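Side-chain contacts in sulfotransferase (Mus musculus, PDB 5X2B), which probably transfers a sulfuryl group from the donor PAPS to an acceptor substrate and binds the spent nucleotide adenosine-3'-5'-diphosphate: residues 90-93 with 99-102; 112-117 with 249-254; 52-57 with 202-207; 106-111 with 158-163. All coordinates share one frame; numbering follows the deposited sequence.

Contact 1 (90-93 with 99-102); sequences LNYE and VKQK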
loop_
_atom_site.group_PDB
_atom_site.type_symbol
_atom_site.label_atom_id
_atom_site.label_comp_id
_atom_site.label_asym_id
_atom_site.label_seq_id
_atom_site.Cartn_x
_atom_site.Cartn_y
_atom_site.Cartn_z
ATOM N N LEU A 90 4.541 5.560 -3.178
ATOM C CA LEU A 90 5.349 6.034 -4.283
ATOM C C LEU A 90 5.756 4.864 -5.110
ATOM O O LEU A 90 5.813 3.743 -4.620
ATOM C CB LEU A 90 6.584 6.796 -3.824
ATOM C CG LEU A 90 6.282 8.162 -3.226
ATOM C CD1 LEU A 90 7.498 8.689 -2.561
ATOM C CD2 LEU A 90 5.833 9.110 -4.290
ATOM N N ASN A 91 6.019 5.133 -6.382
ATOM C CA ASN A 91 6.642 4.150 -7.226
ATOM C C ASN A 91 8.116 4.178 -6.944
ATOM O O ASN A 91 8.594 5.025 -6.216
ATOM C CB ASN A 91 6.362 4.427 -8.685
ATOM C CG ASN A 91 6.981 5.707 -9.159
ATOM O OD1 ASN A 91 7.815 6.313 -8.498
ATOM N ND2 ASN A 91 6.567 6.133 -10.338
ATOM N N TYR A 92 8.827 3.207 -7.475
ATOM C CA TYR A 92 10.241 3.131 -7.296
ATOM C C TYR A 92 10.949 4.454 -7.612
ATOM O O TYR A 92 11.613 5.064 -6.753
ATOM C CB TYR A 92 10.792 1.990 -8.165
ATOM C CG TYR A 92 12.173 1.644 -7.697
ATOM C CD1 TYR A 92 12.377 1.190 -6.421
ATOM C CD2 TYR A 92 13.271 1.855 -8.495
ATOM C CE1 TYR A 92 13.627 0.930 -5.963
ATOM C CE2 TYR A 92 14.533 1.584 -8.043
ATOM C CZ TYR A 92 14.699 1.127 -6.781
ATOM O OH TYR A 92 15.951 0.857 -6.315
ATOM N N GLU A 93 10.781 4.915 -8.847
ATOM C CA GLU A 93 11.515 6.070 -9.362
ATOM C C GLU A 93 11.461 7.246 -8.436
ATOM O O GLU A 93 12.422 7.994 -8.287
ATOM C CB GLU A 93 10.885 6.515 -10.661
ATOM C CG GLU A 93 11.162 7.957 -10.972
ATOM C CD GLU A 93 12.562 8.144 -11.443
ATOM O OE1 GLU A 93 12.778 7.892 -12.649
ATOM O OE2 GLU A 93 13.448 8.511 -10.634
ATOM N N VAL A 99 17.051 6.706 -0.117
ATOM C CA VAL A 99 16.547 5.463 0.442
ATOM C C VAL A 99 17.161 4.334 -0.354
ATOM O O VAL A 99 17.440 3.241 0.156
ATOM C CB VAL A 99 14.990 5.348 0.344
ATOM C CG1 VAL A 99 14.507 3.999 0.829
ATOM C CG2 VAL A 99 14.336 6.391 1.160
ATOM N N LYS A 100 17.365 4.592 -1.638
ATOM C CA LYS A 100 17.934 3.554 -2.458
ATOM C C LYS A 100 19.359 3.334 -1.964
ATOM O O LYS A 100 19.793 2.199 -1.792
ATOM C CB LYS A 100 17.809 3.922 -3.933
ATOM C CG LYS A 100 16.350 3.992 -4.329
ATOM C CD LYS A 100 16.123 4.573 -5.683
ATOM C CE LYS A 100 14.705 5.098 -5.773
ATOM N NZ LYS A 100 14.518 5.797 -7.080
ATOM N N GLN A 101 20.033 4.442 -1.650
ATOM C CA GLN A 101 21.459 4.460 -1.298
ATOM C C GLN A 101 21.699 3.752 0.001
ATOM O O GLN A 101 22.655 3.023 0.147
ATOM C CB GLN A 101 21.981 5.896 -1.216
ATOM C CG GLN A 101 21.344 6.866 -2.238
ATOM C CD GLN A 101 22.130 8.180 -2.465
ATOM O OE1 GLN A 101 22.284 9.011 -1.579
ATOM N NE2 GLN A 101 22.602 8.359 -3.686
ATOM N N LYS A 102 20.827 3.928 0.962
ATOM C CA LYS A 102 21.014 3.237 2.222
ATOM C C LYS A 102 20.616 1.769 2.173
ATOM O O LYS A 102 20.927 1.017 3.091
ATOM C CB LYS A 102 20.180 3.911 3.295
ATOM C CG LYS A 102 20.590 5.315 3.568
ATOM C CD LYS A 102 21.863 5.324 4.327
ATOM C CE LYS A 102 22.090 6.684 4.894
ATOM N NZ LYS A 102 22.285 7.673 3.788
#
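The Tyr92 ring carries the Lys100 side chain over one face, has the imidazole of His163 stacked on the opposite one, and makes an edge-to-face pair with Trp160. On the lysine side Lys100 CE sits 4.2 Å from the centroid of the Tyr92 ring, 13° off the normal, as a CH-pi contact. The ammonium nitrogen, Lys100 NZ, follows at 4.5 Å from the centroid of the Tyr92 ring, close enough for a cation-pi interaction. With CG anti to its carbonyl carbon (chi1 -64°) and the rest extended, Lys100 starts at the phenol end of the ring, CG lying 3.7 Å from Tyr92 OH, and runs back toward the loop backbone. There Lys100 NZ donates to Tyr92 O at 3.0 Å, although the position of that oxygen is less certain. A second, weak bond joins Lys100 NZ to Glu93 O at 3.3 Å. Cutting Lys100 back to an alanine would probably uncover this face of Tyr92 and leave the two loop carbonyls without this donor. The contact lies at the surface, where the loop leaving strand 83-88 turns into helix 97-102; Lys100 also touches Leu95 in that loop, and Tyr92 reaches across to the end of helix 153-161.

Contact 2 (112-117 with 249-254); sequences NPKDTA and NYFTPK
Lys114, in the first turn of helix 113-126, faces Phe251 in the loop just before helix 253-266, their CA atoms 8.5 Å apart. The aliphatic stem of the lysine lies over one face of the phenyl ring near its far end: Lys114 CG is 3.6 Å from Phe251 CZ, and CB of Lys114 is 3.9 Å from Phe251 CE1. Lys114 CG, anti to the carbonyl carbon (chi1 -86°) with the chain extended beyond, sits off-centre on the ring, 30° from its normal, a displaced CH-pi contact. Trp136 and Phe259 each meet Phe251 edge-to-face. The helix start is fixed by Asn112, the N-cap residue, whose OD1 accepts from Asp115 N at 2.9 Å. Lys114 thus divides its labour: methylenes pack on Phe251, while the chain then rises away, leaving Lys114 NZ above the same face, 5.9 Å from the Phe251 centroid, where any attraction is weak at most; there a salt bridge to Asp260 and a hydrogen bond to Asn256 tie its charge to helix 253-266.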
loop_
_atom_site.group_PDB
_atom_site.type_symbol
_atom_site.label_atom_id
_atom_site.label_comp_id
_atom_site.label_asym_id
_atom_site.label_seq_id
_atom_site.Cartn_x
_atom_site.Cartn_y
_atom_site.Cartn_z
ATOM N N ASN A 112 -3.964 -9.141 -6.128
ATOM C CA ASN A 112 -4.363 -9.223 -7.519
ATOM C C ASN A 112 -5.095 -7.970 -7.879
ATOM O O ASN A 112 -5.822 -7.397 -7.068
ATOM C CB ASN A 112 -5.280 -10.385 -7.788
ATOM C CG ASN A 112 -6.675 -10.089 -7.385
ATOM O OD1 ASN A 112 -7.510 -9.671 -8.195
ATOM N ND2 ASN A 112 -6.937 -10.264 -6.094
ATOM N N PRO A 113 -4.875 -7.519 -9.104
ATOM C CA PRO A 113 -5.233 -6.191 -9.600
ATOM C C PRO A 113 -6.702 -6.030 -9.953
ATOM O O PRO A 113 -7.146 -4.901 -10.141
ATOM C CB PRO A 113 -4.377 -6.063 -10.858
ATOM C CG PRO A 113 -4.169 -7.399 -11.294
ATOM C CD PRO A 113 -4.033 -8.241 -10.070
ATOM N N LYS A 114 -7.443 -7.122 -10.028
ATOM C CA LYS A 114 -8.846 -6.993 -10.346
ATOM C C LYS A 114 -9.500 -6.595 -9.065
ATOM O O LYS A 114 -10.340 -5.726 -9.022
ATOM C CB LYS A 114 -9.446 -8.293 -10.865
ATOM C CG LYS A 114 -9.265 -8.474 -12.358
ATOM C CD LYS A 114 -9.747 -9.839 -12.820
ATOM C CE LYS A 114 -9.296 -10.073 -14.248
ATOM N NZ LYS A 114 -9.363 -11.487 -14.671
ATOM N N ASP A 115 -9.070 -7.223 -8.004
ATOM C CA ASP A 115 -9.560 -6.860 -6.695
ATOM C C ASP A 115 -9.133 -5.500 -6.264
ATOM O O ASP A 115 -9.853 -4.815 -5.542
ATOM C CB ASP A 115 -9.044 -7.834 -5.688
ATOM C CG ASP A 115 -9.578 -9.174 -5.912
ATOM O OD1 ASP A 115 -10.440 -9.293 -6.797
ATOM O OD2 ASP A 115 -9.138 -10.091 -5.210
ATOM N N THR A 116 -7.948 -5.104 -6.682
ATOM C CA THR A 116 -7.484 -3.781 -6.342
ATOM C C THR A 116 -8.365 -2.769 -7.028
ATOM O O THR A 116 -8.973 -1.909 -6.393
ATOM C CB THR A 116 -6.076 -3.610 -6.788
ATOM O OG1 THR A 116 -5.263 -4.596 -6.134
ATOM C CG2 THR A 116 -5.590 -2.255 -6.444
ATOM N N ALA A 117 -8.465 -2.890 -8.336
ATOM C CA ALA A 117 -9.315 -1.989 -9.084
ATOM C C ALA A 117 -10.612 -1.732 -8.306
ATOM O O ALA A 117 -10.910 -0.622 -7.897
ATOM C CB ALA A 117 -9.597 -2.578 -10.393
ATOM N N ASN A 249 -17.929 -9.976 -9.245
ATOM C CA ASN A 249 -19.243 -9.419 -9.155
ATOM C C ASN A 249 -19.301 -8.063 -9.780
ATOM O O ASN A 249 -20.247 -7.341 -9.565
ATOM C CB ASN A 249 -19.687 -9.446 -7.722
ATOM C CG ASN A 249 -19.757 -10.838 -7.238
ATOM O OD1 ASN A 249 -18.775 -11.389 -6.783
ATOM N ND2 ASN A 249 -20.875 -11.458 -7.436
ATOM N N TYR A 250 -18.302 -7.763 -10.608
ATOM C CA TYR A 250 -18.237 -6.505 -11.336
ATOM C C TYR A 250 -17.692 -6.549 -12.762
ATOM O O TYR A 250 -17.993 -5.661 -13.530
ATOM C CB TYR A 250 -17.343 -5.556 -10.604
ATOM C CG TYR A 250 -17.823 -5.108 -9.273
ATOM C CD1 TYR A 250 -18.488 -3.910 -9.125
ATOM C CD2 TYR A 250 -17.566 -5.871 -8.143
ATOM C CE1 TYR A 250 -18.916 -3.492 -7.873
ATOM C CE2 TYR A 250 -17.982 -5.469 -6.894
ATOM C CZ TYR A 250 -18.662 -4.283 -6.760
ATOM O OH TYR A 250 -19.073 -3.915 -5.498
ATOM N N PHE A 251 -16.868 -7.528 -13.115
ATOM C CA PHE A 251 -16.251 -7.573 -14.450
ATOM C C PHE A 251 -17.138 -8.251 -15.502
ATOM O O PHE A 251 -17.596 -9.388 -15.320
ATOM C CB PHE A 251 -14.913 -8.313 -14.400
ATOM C CG PHE A 251 -13.738 -7.440 -14.045
ATOM C CD1 PHE A 251 -13.489 -7.116 -12.748
ATOM C CD2 PHE A 251 -12.862 -6.968 -15.024
ATOM C CE1 PHE A 251 -12.408 -6.334 -12.417
ATOM C CE2 PHE A 251 -11.798 -6.197 -14.702
ATOM C CZ PHE A 251 -11.567 -5.873 -13.402
ATOM N N THR A 252 -17.365 -7.572 -16.622
ATOM C CA THR A 252 -18.160 -8.151 -17.670
ATOM C C THR A 252 -17.230 -8.959 -18.520
ATOM O O THR A 252 -16.059 -8.636 -18.621
ATOM C CB THR A 252 -18.798 -7.132 -18.556
ATOM O OG1 THR A 252 -17.782 -6.512 -19.355
ATOM C CG2 THR A 252 -19.603 -6.107 -17.728
ATOM N N PRO A 253 -17.762 -9.996 -19.167
ATOM C CA PRO A 253 -16.918 -10.952 -19.863
ATOM C C PRO A 253 -15.993 -10.179 -20.716
ATOM O O PRO A 253 -14.885 -10.626 -20.914
ATOM C CB PRO A 253 -17.911 -11.719 -20.719
ATOM C CG PRO A 253 -19.165 -11.668 -19.916
ATOM C CD PRO A 253 -19.184 -10.274 -19.386
ATOM N N LYS A 254 -16.433 -9.030 -21.214
ATOM C CA LYS A 254 -15.589 -8.231 -22.086
ATOM C C LYS A 254 -14.432 -7.635 -21.319
ATOM O O LYS A 254 -13.253 -7.861 -21.634
ATOM C CB LYS A 254 -16.397 -7.113 -22.666
ATOM C CG LYS A 254 -16.140 -6.939 -24.079
ATOM C CD LYS A 254 -16.765 -5.675 -24.580
ATOM C CE LYS A 254 -17.149 -5.763 -26.076
ATOM N NZ LYS A 254 -18.294 -6.690 -26.398
#

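Contact 3 (52-57 with 202-207); sequences IERIPD and AKIARS
Two helix elements of the sulfotransferase fold meet here: the C-terminal end of helix 45-53, around Arg54, in the helix that follows the P-loop-like phosphosulfate-binding loop of sulfotransferases, and helix 198-208, which presents Ile204 and Ser207. The side chains of Arg54 and Ile204 run antiparallel alongside each other, CB of Arg54 resting 3.5 Å from Ile204 CG2. The other branch of the isoleucine presses on backbone, with Ile204 CD1 only 3.1 Å from Arg54 O and 4.1 Å from Ile55 N. That fit looks tight, and a chi2 of -107°, far from any staggered position, suggests that Ile204 is strained in making it. Further out, a bend at chi2 (-47°) swings the guanidinium of Arg54 back over the helix, where Ser207 CB lies under the centre of one face, 3.7 Å from CZ. No hydrogen bond crosses the contact. Shortening Ile204 to an alanine would probably open a gap beneath the stem and carbonyl of Arg54 and let that side chain shift. Beyond Arg54 the chain heads for strand 60-62 at the edge of the parallel sheet, and on the way Pro56 touches Val196 in the loop that leads into helix 198-208.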
loop_
_atom_site.group_PDB
_atom_site.type_symbol
_atom_site.label_atom_id
_atom_site.label_comp_id
_atom_site.label_asym_id
_atom_site.label_seq_id
_atom_site.Cartn_x
_atom_site.Cartn_y
_atom_site.Cartn_z
ATOM N N ILE A 52 2.297 -3.965 11.797
ATOM C CA ILE A 52 3.550 -3.531 12.332
ATOM C C ILE A 52 3.339 -3.031 13.765
ATOM O O ILE A 52 3.867 -3.618 14.694
ATOM C CB ILE A 52 4.135 -2.440 11.459
ATOM C CG1 ILE A 52 4.319 -2.976 10.046
ATOM C CG2 ILE A 52 5.424 -1.989 12.031
ATOM C CD1 ILE A 52 5.122 -4.213 10.000
ATOM N N GLU A 53 2.531 -1.986 13.961
ATOM C CA GLU A 53 2.309 -1.391 15.298
ATOM C C GLU A 53 2.014 -2.435 16.378
ATOM O O GLU A 53 2.328 -2.232 17.545
ATOM C CB GLU A 53 1.130 -0.444 15.237
ATOM C CG GLU A 53 1.297 0.657 14.219
ATOM C CD GLU A 53 0.577 1.976 14.594
ATOM O OE1 GLU A 53 1.136 2.723 15.426
ATOM O OE2 GLU A 53 -0.523 2.285 14.056
ATOM N N ARG A 54 1.398 -3.547 15.987
ATOM C CA ARG A 54 1.044 -4.578 16.949
ATOM C C ARG A 54 2.209 -5.434 17.352
ATOM O O ARG A 54 2.101 -6.215 18.278
ATOM C CB ARG A 54 -0.019 -5.493 16.380
ATOM C CG ARG A 54 -1.330 -4.851 16.204
ATOM C CD ARG A 54 -1.667 -4.118 17.435
ATOM N NE ARG A 54 -3.083 -3.813 17.456
ATOM C CZ ARG A 54 -3.834 -3.771 18.551
ATOM N NH1 ARG A 54 -3.313 -4.011 19.739
ATOM N NH2 ARG A 54 -5.116 -3.477 18.447
ATOM N N ILE A 55 3.313 -5.330 16.636
ATOM C CA ILE A 55 4.561 -5.921 17.113
ATOM C C ILE A 55 5.049 -5.229 18.411
ATOM O O ILE A 55 5.201 -4.004 18.451
ATOM C CB ILE A 55 5.662 -5.823 16.034
ATOM C CG1 ILE A 55 5.198 -6.490 14.746
ATOM C CG2 ILE A 55 6.920 -6.494 16.491
ATOM C CD1 ILE A 55 6.345 -6.934 13.798
ATOM N N PRO A 56 5.313 -6.007 19.474
ATOM C CA PRO A 56 5.564 -5.426 20.804
ATOM C C PRO A 56 6.995 -4.904 21.084
ATOM O O PRO A 56 7.961 -5.603 20.781
ATOM C CB PRO A 56 5.234 -6.590 21.760
ATOM C CG PRO A 56 4.979 -7.823 20.886
ATOM C CD PRO A 56 5.408 -7.478 19.493
ATOM N N ASP A 57 7.099 -3.700 21.668
ATOM C CA ASP A 57 8.372 -3.150 22.136
ATOM C C ASP A 57 9.435 -3.348 21.103
ATOM O O ASP A 57 10.589 -3.584 21.420
ATOM C CB ASP A 57 8.817 -3.814 23.444
ATOM C CG ASP A 57 7.785 -3.685 24.535
ATOM O OD1 ASP A 57 7.085 -2.645 24.587
ATOM O OD2 ASP A 57 7.672 -4.637 25.331
ATOM N N ALA A 202 -0.060 -14.891 17.950
ATOM C CA ALA A 202 -1.455 -15.283 17.989
ATOM C C ALA A 202 -2.272 -14.157 18.531
ATOM O O ALA A 202 -3.489 -14.137 18.398
ATOM C CB ALA A 202 -1.617 -16.485 18.863
ATOM N N LYS A 203 -1.600 -13.218 19.168
ATOM C CA LYS A 203 -2.294 -12.125 19.805
ATOM C C LYS A 203 -2.481 -11.092 18.772
ATOM O O LYS A 203 -3.443 -10.350 18.767
ATOM C CB LYS A 203 -1.438 -11.564 20.911
ATOM C CG LYS A 203 -2.217 -11.239 22.088
ATOM C CD LYS A 203 -1.290 -10.998 23.234
ATOM C CE LYS A 203 -0.703 -12.287 23.764
ATOM N NZ LYS A 203 -0.194 -12.057 25.163
ATOM N N ILE A 204 -1.539 -11.047 17.863
ATOM C CA ILE A 204 -1.581 -10.022 16.858
ATOM C C ILE A 204 -2.646 -10.391 15.893
ATOM O O ILE A 204 -3.367 -9.553 15.370
ATOM C CB ILE A 204 -0.349 -10.044 16.031
ATOM C CG1 ILE A 204 0.862 -10.251 16.919
ATOM C CG2 ILE A 204 -0.265 -8.752 15.233
ATOM C CD1 ILE A 204 1.632 -9.034 17.060
ATOM N N ALA A 205 -2.678 -11.681 15.605
ATOM C CA ALA A 205 -3.665 -12.234 14.703
ATOM C C ALA A 205 -5.045 -11.840 15.236
ATOM O O ALA A 205 -5.825 -11.188 14.546
ATOM C CB ALA A 205 -3.502 -13.730 14.639
ATOM N N ARG A 206 -5.310 -12.225 16.481
ATOM C CA ARG A 206 -6.493 -11.773 17.214
ATOM C C ARG A 206 -6.697 -10.247 16.991
ATOM O O ARG A 206 -7.662 -9.830 16.358
ATOM C CB ARG A 206 -6.322 -12.171 18.705
ATOM C CG ARG A 206 -7.574 -12.076 19.624
ATOM C CD ARG A 206 -7.399 -12.780 21.023
ATOM N NE ARG A 206 -8.664 -12.951 21.774
ATOM C CZ ARG A 206 -8.763 -13.421 23.024
ATOM N NH1 ARG A 206 -7.681 -13.784 23.706
ATOM N NH2 ARG A 206 -9.945 -13.527 23.605
ATOM N N SER A 207 -5.762 -9.419 17.432
ATOM C CA SER A 207 -5.953 -7.975 17.358
ATOM C C SER A 207 -6.162 -7.407 15.938
ATOM O O SER A 207 -6.750 -6.326 15.762
ATOM C CB SER A 207 -4.760 -7.324 18.011
ATOM O OG SER A 207 -3.652 -8.219 17.940
#

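Contact 4 (106-111 with 158-163); sequences IIYIVR and LSWEEH. With A3P (adenosine-3'-5'-diphosphate), chain M.
Tyr108 and Trp160 form an offset stack, the phenol ring and the five-membered ring of the indole having centroids 4.5 Å apart and planes at 28°. Tyr108 CE2 comes down over one face of the indole, 3.2 Å from Trp160 CD1. The tryptophan also lays its CB over the phenol face, 3.9 Å from the Tyr108 centroid, as a CH-pi contact. At the far end of the indole, Ile106 CG2 approaches CZ3 of Trp160 at 4.2 Å. With CG anti to the backbone nitrogen (chi1 -179°), the tyrosine projects from its strand toward the helix, and its OH is hydrogen-bonded to His156 ND1, one turn before Trp160. Leu90 O accepts a weak bond from Trp160 NE1. Further along, Arg111, part of the adenosine-3'-5'-diphosphate pocket, reaches the ligand with its chain extended from CG to NE: its NH2 donates to O3P of the 3'-phosphate at 3.2 Å, nearly straight at 170° and in the guanidinium plane. Tyr174 adds a cation-pi contact to the same group. Strand 105-110 runs between strands 35-38 and 169-173 of the parallel sheet, and helix 153-161 packs on it through Trp160, which also touches Val38 and Phe171 on those flanking strands.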
loop_
_atom_site.group_PDB
_atom_site.type_symbol
_atom_site.label_atom_id
_atom_site.label_comp_id
_atom_site.label_asym_id
_atom_site.label_seq_id
_atom_site.Cartn_x
_atom_site.Cartn_y
_atom_site.Cartn_z
ATOM N N ILE A 106 12.754 -2.621 2.485
ATOM C CA ILE A 106 11.403 -2.397 2.013
ATOM C C ILE A 106 10.498 -3.583 2.285
ATOM O O ILE A 106 10.917 -4.726 2.244
ATOM C CB ILE A 106 11.417 -2.168 0.551
ATOM C CG1 ILE A 106 12.459 -1.101 0.295
ATOM C CG2 ILE A 106 10.023 -1.749 0.038
ATOM C CD1 ILE A 106 12.093 0.212 0.906
ATOM N N ILE A 107 9.249 -3.283 2.609
ATOM C CA ILE A 107 8.208 -4.269 2.477
ATOM C C ILE A 107 7.190 -3.739 1.535
ATOM O O ILE A 107 6.578 -2.710 1.800
ATOM C CB ILE A 107 7.512 -4.546 3.762
ATOM C CG1 ILE A 107 8.531 -5.032 4.771
ATOM C CG2 ILE A 107 6.436 -5.637 3.532
ATOM C CD1 ILE A 107 7.998 -5.052 6.195
ATOM N N TYR A 108 7.037 -4.439 0.418
ATOM C CA TYR A 108 6.112 -4.052 -0.609
ATOM C C TYR A 108 5.038 -5.107 -0.598
ATOM O O TYR A 108 5.346 -6.277 -0.780
ATOM C CB TYR A 108 6.784 -4.079 -1.951
ATOM C CG TYR A 108 5.867 -3.658 -3.074
ATOM C CD1 TYR A 108 5.090 -4.587 -3.751
ATOM C CD2 TYR A 108 5.764 -2.340 -3.436
ATOM C CE1 TYR A 108 4.238 -4.197 -4.782
ATOM C CE2 TYR A 108 4.945 -1.937 -4.465
ATOM C CZ TYR A 108 4.174 -2.864 -5.132
ATOM O OH TYR A 108 3.333 -2.452 -6.161
ATOM N N ILE A 109 3.786 -4.716 -0.382
ATOM C CA ILE A 109 2.727 -5.704 -0.293
ATOM C C ILE A 109 1.984 -5.690 -1.624
ATOM O O ILE A 109 1.983 -4.653 -2.310
ATOM C CB ILE A 109 1.798 -5.464 0.934
ATOM C CG1 ILE A 109 0.639 -6.446 0.891
ATOM C CG2 ILE A 109 1.268 -4.022 0.986
ATOM C CD1 ILE A 109 -0.367 -6.218 2.004
ATOM N N VAL A 110 1.400 -6.822 -2.015
ATOM C CA VAL A 110 0.746 -6.919 -3.315
ATOM C C VAL A 110 -0.413 -7.870 -3.400
ATOM O O VAL A 110 -0.370 -8.966 -2.850
ATOM C CB VAL A 110 1.668 -7.462 -4.374
ATOM C CG1 VAL A 110 1.699 -8.958 -4.270
ATOM C CG2 VAL A 110 1.161 -7.035 -5.749
ATOM N N ARG A 111 -1.386 -7.482 -4.220
ATOM C CA ARG A 111 -2.691 -8.113 -4.283
ATOM C C ARG A 111 -3.178 -8.153 -5.758
ATOM O O ARG A 111 -2.811 -7.330 -6.562
ATOM C CB ARG A 111 -3.647 -7.299 -3.394
ATOM C CG ARG A 111 -5.120 -7.598 -3.610
ATOM C CD ARG A 111 -6.020 -6.499 -3.021
ATOM N NE ARG A 111 -7.315 -7.043 -2.616
ATOM C CZ ARG A 111 -8.307 -6.343 -2.062
ATOM N NH1 ARG A 111 -8.185 -5.018 -1.846
ATOM N NH2 ARG A 111 -9.418 -6.987 -1.698
ATOM N N LEU A 158 5.786 -3.421 -11.129
ATOM C CA LEU A 158 6.926 -3.883 -11.915
ATOM C C LEU A 158 8.197 -3.250 -11.462
ATOM O O LEU A 158 9.186 -3.901 -11.148
ATOM C CB LEU A 158 6.711 -3.584 -13.389
ATOM C CG LEU A 158 5.756 -4.588 -14.071
ATOM C CD1 LEU A 158 5.425 -4.194 -15.550
ATOM C CD2 LEU A 158 6.273 -6.023 -14.038
ATOM N N SER A 159 8.146 -1.950 -11.426
ATOM C CA SER A 159 9.242 -1.165 -10.960
ATOM C C SER A 159 9.719 -1.845 -9.720
ATOM O O SER A 159 10.905 -2.089 -9.525
ATOM C CB SER A 159 8.754 0.241 -10.626
ATOM O OG SER A 159 7.633 0.228 -9.735
ATOM N N TRP A 160 8.758 -2.184 -8.885
ATOM C CA TRP A 160 9.139 -2.681 -7.602
ATOM C C TRP A 160 9.646 -4.050 -7.761
ATOM O O TRP A 160 10.533 -4.498 -7.064
ATOM C CB TRP A 160 7.967 -2.654 -6.648
ATOM C CG TRP A 160 7.855 -1.317 -6.155
ATOM C CD1 TRP A 160 6.928 -0.373 -6.480
ATOM C CD2 TRP A 160 8.763 -0.698 -5.296
ATOM N NE1 TRP A 160 7.199 0.792 -5.841
ATOM C CE2 TRP A 160 8.336 0.612 -5.089
ATOM C CE3 TRP A 160 9.912 -1.137 -4.646
ATOM C CZ2 TRP A 160 8.989 1.492 -4.281
ATOM C CZ3 TRP A 160 10.564 -0.280 -3.831
ATOM C CH2 TRP A 160 10.106 1.032 -3.650
ATOM N N GLU A 161 9.073 -4.752 -8.692
ATOM C CA GLU A 161 9.393 -6.121 -8.711
ATOM C C GLU A 161 10.849 -6.206 -9.066
ATOM O O GLU A 161 11.459 -7.220 -8.862
ATOM C CB GLU A 161 8.557 -6.849 -9.741
ATOM C CG GLU A 161 8.833 -8.351 -9.781
ATOM C CD GLU A 161 7.850 -9.188 -10.663
ATOM O OE1 GLU A 161 7.038 -8.594 -11.382
ATOM O OE2 GLU A 161 7.879 -10.439 -10.651
ATOM N N GLU A 162 11.433 -5.147 -9.610
ATOM C CA GLU A 162 12.805 -5.277 -10.095
ATOM C C GLU A 162 13.792 -5.553 -8.996
ATOM O O GLU A 162 14.950 -5.898 -9.231
ATOM C CB GLU A 162 13.231 -4.007 -10.786
ATOM C CG GLU A 162 12.658 -3.986 -12.112
ATOM C CD GLU A 162 13.264 -2.923 -12.963
ATOM O OE1 GLU A 162 14.251 -2.274 -12.545
ATOM O OE2 GLU A 162 12.743 -2.756 -14.074
ATOM N N HIS A 163 13.354 -5.355 -7.779
ATOM C CA HIS A 163 14.290 -5.378 -6.718
ATOM C C HIS A 163 13.784 -6.419 -5.771
ATOM O O HIS A 163 14.156 -6.442 -4.602
ATOM C CB HIS A 163 14.372 -3.990 -6.071
ATOM C CG HIS A 163 14.520 -2.899 -7.062
ATOM N ND1 HIS A 163 15.740 -2.523 -7.587
ATOM C CD2 HIS A 163 13.585 -2.124 -7.687
ATOM C CE1 HIS A 163 15.543 -1.572 -8.477
ATOM N NE2 HIS A 163 14.272 -1.306 -8.556
HETATM P P1 A3P M . -11.854 -4.104 0.207
HETATM O O1P A3P M . -12.700 -4.357 1.432
HETATM O O2P A3P M . -12.364 -2.895 -0.622
HETATM O O3P A3P M . -11.968 -5.302 -0.735
HETATM P P2 A3P M . -5.649 -0.127 1.971
HETATM O O4P A3P M . -6.327 1.131 1.868
HETATM O O5P A3P M . -4.439 -0.089 1.079
HETATM O O6P A3P M . -5.145 -0.407 3.397
HETATM O "O5'" A3P M . -6.658 -1.281 1.396
HETATM C "C5'" A3P M . -8.037 -1.445 1.671
HETATM C "C4'" A3P M . -8.525 -2.819 1.573
HETATM O "O4'" A3P M . -7.990 -3.523 2.655
HETATM C "C3'" A3P M . -9.998 -2.977 1.687
HETATM O "O3'" A3P M . -10.421 -3.886 0.686
HETATM C "C2'" A3P M . -10.201 -3.501 3.005
HETATM O "O2'" A3P M . -11.427 -4.228 2.964
HETATM C "C1'" A3P M . -8.990 -4.320 3.237
HETATM N N9 A3P M . -8.584 -4.668 4.644
HETATM C C8 A3P M . -8.275 -3.792 5.628
HETATM N N7 A3P M . -7.952 -4.454 6.752
HETATM C C5 A3P M . -8.025 -5.765 6.498
HETATM C C6 A3P M . -7.809 -6.915 7.254
HETATM N N6 A3P M . -7.429 -6.840 8.632
HETATM N N1 A3P M . -7.957 -8.113 6.694
HETATM C C2 A3P M . -8.321 -8.210 5.413
HETATM N N3 A3P M . -8.551 -7.130 4.672
HETATM C C4 A3P M . -8.417 -5.903 5.164
#

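Overall arrangement
From the N terminus, residues 52-57 open the first long loop, which contact 3 closes only at 202-207, joining the end of helix 45-53 to helix 198-208. Contacts 1 and 4 both fall within that span. Contact 1 closes a short loop between strand 83-88 and helix 97-102 before strand 105-110 begins contact 4, and the two touch where Tyr92 meets helix 153-161. Contact 2 starts directly after that strand, at helix 113-126, and ends near helix 253-266, so it crosses both contact 4 and contact 3. Together they link the central sheet, its covering helices and the C-terminal part.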